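Local structure of amino acid adenylation domain-containing protein (Bacillus stratosphericus LAMA 585, 6ULY) at residues A[265-279]-A[295-309]. The protein probably selects a keto acid and activates it as the acyl adenylate, serving as an adenylation domain of a nonribosomal depsipeptide synthetase. Sequence-based numbering, arbitrary orientation.
Sequences ATKTWAPNFAFAMIN and MTCMINGAEAVVPKT. With QA7 (5'-O-{(S)-hydroxy[(4-methyl-2-oxopentanoyl)oxy]phosphoryl}adenosine), chain C; SO4 (sulfate ion), chain P.
Thr266 O is gripped twice by Thr296, whose backbone N (2.8 Å from that oxygen) and OG1 arrive from opposite faces of the carbonyl plane. From there a ladder of parallel-strand hydrogen bonds runs on, Thr268 N to Cys297 O, Ile299 N to Thr268 O and Ala270 N to Ile299 O, ending in a weak one from Gly301 N to Ala270 O. Asn300 ND2 meets a lone pair of Asn272 OD1 at 3.2 Å, the two amides nearly coplanar (16° apart), and Val306 N adds a weak bond to that oxygen; Asn272 ND2 turns to Gln565. Asn279 ND2 likewise hydrogen-bonds to a lone pair of Thr309 O at 3.0 Å. A water accepts from Glu303 N and donates to Asn300 OD1, 2.7 Å away. Strands 267-270 and 297-301 are neighbours in a mixed sheet of the ANL-type AMP-binding fold, and the loop after the second carries Ala302, Glu303 and Ala304 to the bound keto acyl adenylate, with Glu303 O 3.0 Å from its N20. Glu303 CG lies between its backbone N and carbonyl carbon (chi1 57°), and the extended chain beyond brings OE1 to Phe273 N for a weak bond. The Asn300 amide stacks on one face of Phe275, planes 9° apart, with ND2 offset toward the rim. Thr309 fits as a knob among Asn272, Phe275, Ala276 and Asn279. On the sheet face opposite Asn300, Trp269 CB packs against Ile299 CB at 3.6 Å.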
# COMPACT_ATOMS: atom_id res chain seq x y z
N ALA A 265 -11.48 6.50 -39.24
CA ALA A 265 -11.85 6.81 -37.87
C ALA A 265 -11.85 8.31 -37.64
O ALA A 265 -10.98 9.03 -38.12
CB ALA A 265 -10.89 6.13 -36.89
N THR A 266 -12.86 8.78 -36.90
CA THR A 266 -12.93 10.18 -36.52
C THR A 266 -12.44 10.43 -35.10
O THR A 266 -12.11 11.57 -34.76
CB THR A 266 -14.38 10.70 -36.65
OG1 THR A 266 -15.20 10.11 -35.64
CG2 THR A 266 -14.94 10.34 -38.03
N LYS A 267 -12.37 9.40 -34.26
CA LYS A 267 -11.88 9.57 -32.90
C LYS A 267 -11.19 8.30 -32.44
O LYS A 267 -11.52 7.20 -32.90
CB LYS A 267 -13.02 9.93 -31.93
CG LYS A 267 -14.05 8.83 -31.75
CD LYS A 267 -15.17 9.26 -30.80
CE LYS A 267 -16.08 8.09 -30.49
NZ LYS A 267 -17.17 8.44 -29.55
N THR A 268 -10.24 8.47 -31.52
CA THR A 268 -9.47 7.37 -30.95
C THR A 268 -8.79 7.92 -29.70
O THR A 268 -8.87 9.11 -29.40
CB THR A 268 -8.46 6.81 -31.96
OG1 THR A 268 -7.91 5.59 -31.47
CG2 THR A 268 -7.34 7.81 -32.22
N TRP A 269 -8.11 7.03 -28.97
CA TRP A 269 -7.38 7.47 -27.79
C TRP A 269 -6.28 6.48 -27.45
O TRP A 269 -6.26 5.35 -27.93
CB TRP A 269 -8.31 7.64 -26.58
CG TRP A 269 -8.59 6.37 -25.85
CD1 TRP A 269 -9.43 5.37 -26.23
CD2 TRP A 269 -8.05 5.98 -24.58
NE1 TRP A 269 -9.44 4.37 -25.29
CE2 TRP A 269 -8.60 4.72 -24.27
CE3 TRP A 269 -7.15 6.57 -23.69
CZ2 TRP A 269 -8.28 4.04 -23.09
CZ3 TRP A 269 -6.84 5.89 -22.53
CH2 TRP A 269 -7.40 4.64 -22.24
N ALA A 270 -5.37 6.94 -26.59
CA ALA A 270 -4.31 6.11 -26.05
C ALA A 270 -3.59 6.91 -24.96
O ALA A 270 -3.66 8.15 -24.96
CB ALA A 270 -3.31 5.68 -27.14
N PRO A 271 -2.91 6.24 -24.04
CA PRO A 271 -2.00 6.96 -23.14
C PRO A 271 -0.82 7.52 -23.91
O PRO A 271 -0.57 7.19 -25.07
CB PRO A 271 -1.55 5.89 -22.13
CG PRO A 271 -2.59 4.80 -22.23
CD PRO A 271 -3.06 4.82 -23.66
N ASN A 272 -0.08 8.40 -23.24
CA ASN A 272 0.99 9.13 -23.92
C ASN A 272 2.03 8.20 -24.53
O ASN A 272 2.68 8.56 -25.52
CB ASN A 272 1.64 10.12 -22.96
CG ASN A 272 2.57 11.09 -23.65
OD1 ASN A 272 2.12 12.03 -24.31
ND2 ASN A 272 3.87 10.87 -23.52
N PHE A 273 2.22 7.01 -23.95
CA PHE A 273 3.27 6.12 -24.44
C PHE A 273 3.01 5.69 -25.88
O PHE A 273 3.95 5.53 -26.67
CB PHE A 273 3.39 4.89 -23.53
CG PHE A 273 2.31 3.86 -23.73
CD1 PHE A 273 1.22 3.81 -22.88
CD2 PHE A 273 2.38 2.93 -24.76
CE1 PHE A 273 0.22 2.87 -23.06
CE2 PHE A 273 1.39 1.99 -24.94
CZ PHE A 273 0.30 1.96 -24.09
N ALA A 274 1.74 5.49 -26.23
CA ALA A 274 1.42 5.06 -27.59
C ALA A 274 1.82 6.13 -28.60
O ALA A 274 2.34 5.81 -29.68
CB ALA A 274 -0.07 4.74 -27.71
N PHE A 275 1.60 7.40 -28.26
CA PHE A 275 2.04 8.48 -29.14
C PHE A 275 3.56 8.47 -29.28
O PHE A 275 4.09 8.66 -30.38
CB PHE A 275 1.57 9.83 -28.61
CG PHE A 275 0.07 9.98 -28.59
CD1 PHE A 275 -0.69 9.43 -27.57
CD2 PHE A 275 -0.58 10.69 -29.59
CE1 PHE A 275 -2.06 9.56 -27.55
CE2 PHE A 275 -1.96 10.83 -29.57
CZ PHE A 275 -2.70 10.27 -28.55
N ALA A 276 4.27 8.22 -28.18
CA ALA A 276 5.72 8.14 -28.25
C ALA A 276 6.17 6.93 -29.05
O ALA A 276 7.17 7.00 -29.77
CB ALA A 276 6.31 8.11 -26.84
N MET A 277 5.45 5.81 -28.93
CA MET A 277 5.80 4.63 -29.71
C MET A 277 5.71 4.92 -31.20
O MET A 277 6.60 4.54 -31.97
CB MET A 277 4.89 3.46 -29.33
CG MET A 277 5.18 2.85 -27.98
SD MET A 277 4.10 1.45 -27.57
CE MET A 277 4.82 0.16 -28.58
N ILE A 278 4.64 5.60 -31.63
CA ILE A 278 4.50 5.96 -33.04
C ILE A 278 5.64 6.87 -33.47
O ILE A 278 6.19 6.72 -34.57
CB ILE A 278 3.12 6.61 -33.29
CG1 ILE A 278 2.00 5.60 -33.02
CG2 ILE A 278 3.03 7.14 -34.71
CD1 ILE A 278 1.83 4.56 -34.11
N ASN A 279 6.01 7.83 -32.62
CA ASN A 279 7.11 8.73 -32.96
C ASN A 279 8.41 7.98 -33.19
O ASN A 279 9.29 8.46 -33.92
CB ASN A 279 7.29 9.78 -31.87
CG ASN A 279 6.13 10.75 -31.80
OD1 ASN A 279 5.34 10.86 -32.74
ND2 ASN A 279 6.02 11.47 -30.69
N MET A 295 -9.76 11.90 -39.04
CA MET A 295 -9.54 11.92 -37.60
C MET A 295 -9.73 13.33 -37.06
O MET A 295 -9.07 14.27 -37.51
CB MET A 295 -8.13 11.41 -37.28
CG MET A 295 -7.74 11.47 -35.79
SD MET A 295 -8.87 10.57 -34.70
CE MET A 295 -8.93 8.96 -35.48
N THR A 296 -10.63 13.48 -36.09
CA THR A 296 -10.87 14.76 -35.44
C THR A 296 -10.54 14.78 -33.96
O THR A 296 -10.36 15.87 -33.40
CB THR A 296 -12.33 15.19 -35.62
OG1 THR A 296 -13.20 14.21 -35.04
CG2 THR A 296 -12.67 15.34 -37.10
N CYS A 297 -10.45 13.62 -33.31
CA CYS A 297 -10.34 13.55 -31.85
C CYS A 297 -9.39 12.42 -31.47
O CYS A 297 -9.76 11.24 -31.53
CB CYS A 297 -11.72 13.34 -31.23
SG CYS A 297 -11.69 12.99 -29.46
N MET A 298 -8.17 12.77 -31.07
CA MET A 298 -7.20 11.81 -30.55
C MET A 298 -6.99 12.14 -29.08
O MET A 298 -6.16 12.97 -28.72
CB MET A 298 -5.89 11.86 -31.32
CG MET A 298 -6.02 11.63 -32.81
SD MET A 298 -4.43 11.20 -33.54
CE MET A 298 -4.33 9.47 -33.08
N ILE A 299 -7.76 11.48 -28.21
CA ILE A 299 -7.66 11.73 -26.79
C ILE A 299 -6.36 11.12 -26.26
O ILE A 299 -6.03 9.96 -26.56
CB ILE A 299 -8.88 11.17 -26.05
CG1 ILE A 299 -10.11 12.03 -26.35
CG2 ILE A 299 -8.61 11.12 -24.55
CD1 ILE A 299 -11.43 11.35 -26.06
N ASN A 300 -5.62 11.91 -25.49
CA ASN A 300 -4.36 11.49 -24.89
C ASN A 300 -4.52 11.58 -23.38
O ASN A 300 -4.56 12.68 -22.82
CB ASN A 300 -3.21 12.37 -25.39
CG ASN A 300 -1.86 11.93 -24.86
OD1 ASN A 300 -1.78 11.16 -23.90
ND2 ASN A 300 -0.80 12.43 -25.47
N GLY A 301 -4.62 10.43 -22.71
CA GLY A 301 -4.81 10.43 -21.27
C GLY A 301 -4.52 9.08 -20.66
O GLY A 301 -4.37 8.07 -21.36
N ALA A 302 -4.44 9.09 -19.32
CA ALA A 302 -4.15 7.94 -18.46
C ALA A 302 -2.78 8.10 -17.80
O ALA A 302 -2.49 7.44 -16.80
CB ALA A 302 -4.20 6.61 -19.22
N GLU A 303 -1.94 8.96 -18.35
CA GLU A 303 -0.63 9.24 -17.76
C GLU A 303 -0.18 10.62 -18.22
O GLU A 303 -0.90 11.32 -18.94
CB GLU A 303 0.39 8.16 -18.12
CG GLU A 303 0.59 7.95 -19.62
CD GLU A 303 1.55 6.82 -19.93
OE1 GLU A 303 2.09 6.77 -21.06
OE2 GLU A 303 1.77 5.96 -19.05
N ALA A 304 1.02 11.00 -17.80
CA ALA A 304 1.52 12.33 -18.10
C ALA A 304 1.54 12.58 -19.60
O ALA A 304 2.11 11.79 -20.36
CB ALA A 304 2.93 12.50 -17.51
N VAL A 305 0.92 13.68 -20.02
CA VAL A 305 0.91 14.09 -21.41
C VAL A 305 2.13 14.99 -21.63
O VAL A 305 2.22 16.08 -21.06
CB VAL A 305 -0.39 14.82 -21.78
CG1 VAL A 305 -0.39 15.22 -23.25
CG2 VAL A 305 -1.59 13.94 -21.46
N VAL A 306 3.07 14.52 -22.44
CA VAL A 306 4.34 15.22 -22.65
C VAL A 306 4.17 16.17 -23.82
O VAL A 306 3.79 15.73 -24.92
CB VAL A 306 5.48 14.23 -22.90
CG1 VAL A 306 6.80 14.97 -23.05
CG2 VAL A 306 5.56 13.21 -21.77
N PRO A 307 4.44 17.47 -23.65
CA PRO A 307 4.28 18.40 -24.79
C PRO A 307 5.06 17.99 -26.03
O PRO A 307 4.51 17.99 -27.14
CB PRO A 307 4.77 19.73 -24.21
CG PRO A 307 4.53 19.62 -22.74
CD PRO A 307 4.75 18.18 -22.40
N LYS A 308 6.34 17.65 -25.87
CA LYS A 308 7.15 17.34 -27.05
C LYS A 308 6.74 16.03 -27.71
O LYS A 308 7.04 15.83 -28.89
CB LYS A 308 8.63 17.31 -26.66
CG LYS A 308 9.23 18.70 -26.50
CD LYS A 308 10.70 18.65 -26.11
CE LYS A 308 11.34 20.02 -26.25
NZ LYS A 308 12.76 20.03 -25.81
N THR A 309 6.05 15.15 -26.99
CA THR A 309 5.56 13.92 -27.60
C THR A 309 4.39 14.21 -28.54
O THR A 309 4.37 13.72 -29.68
CB THR A 309 5.13 12.92 -26.52
OG1 THR A 309 6.28 12.51 -25.77
CG2 THR A 309 4.48 11.70 -27.14
C01 QA7 C . -8.56 9.82 -19.53
C02 QA7 C . -8.56 8.39 -19.14
C03 QA7 C . -9.94 7.81 -19.27
C04 QA7 C . -7.91 8.35 -17.79
C05 QA7 C . -8.48 7.43 -16.77
C06 QA7 C . -7.57 6.48 -16.05
C10 QA7 C . -6.04 6.99 -12.97
C11 QA7 C . -4.85 7.61 -12.68
C12 QA7 C . -5.14 9.08 -12.17
C13 QA7 C . -4.14 9.71 -12.48
C14 QA7 C . -3.50 8.98 -13.81
C16 QA7 C . -4.79 9.69 -15.68
C18 QA7 C . -3.63 11.32 -16.42
C19 QA7 C . -3.06 12.40 -17.09
C21 QA7 C . -1.38 12.43 -15.61
C23 QA7 C . -3.01 10.85 -15.35
N15 QA7 C . -3.75 9.81 -14.92
N17 QA7 C . -4.74 10.60 -16.61
N20 QA7 C . -1.96 12.92 -16.65
N22 QA7 C . -1.86 11.43 -14.97
N24 QA7 C . -3.70 12.94 -18.21
O07 QA7 C . -7.98 5.71 -15.03
O09 QA7 C . -5.86 5.69 -13.39
O25 QA7 C . -4.06 7.87 -13.92
O26 QA7 C . -3.05 9.66 -11.53
O27 QA7 C . -5.50 9.23 -10.71
O28 QA7 C . -6.80 3.67 -14.59
O29 QA7 C . -7.92 4.60 -12.89
O30 QA7 C . -6.49 6.42 -16.39
O31 QA7 C . -9.58 7.48 -16.51
P08 QA7 C . -7.10 4.91 -13.98
S SO4 P . 3.25 8.78 -15.67
O1 SO4 P . 1.92 9.20 -15.44
O2 SO4 P . 3.92 8.72 -14.43
O3 SO4 P . 3.29 7.51 -16.28
O4 SO4 P . 3.94 9.71 -16.49
O HOH W 1 -1.69 9.96 -21.44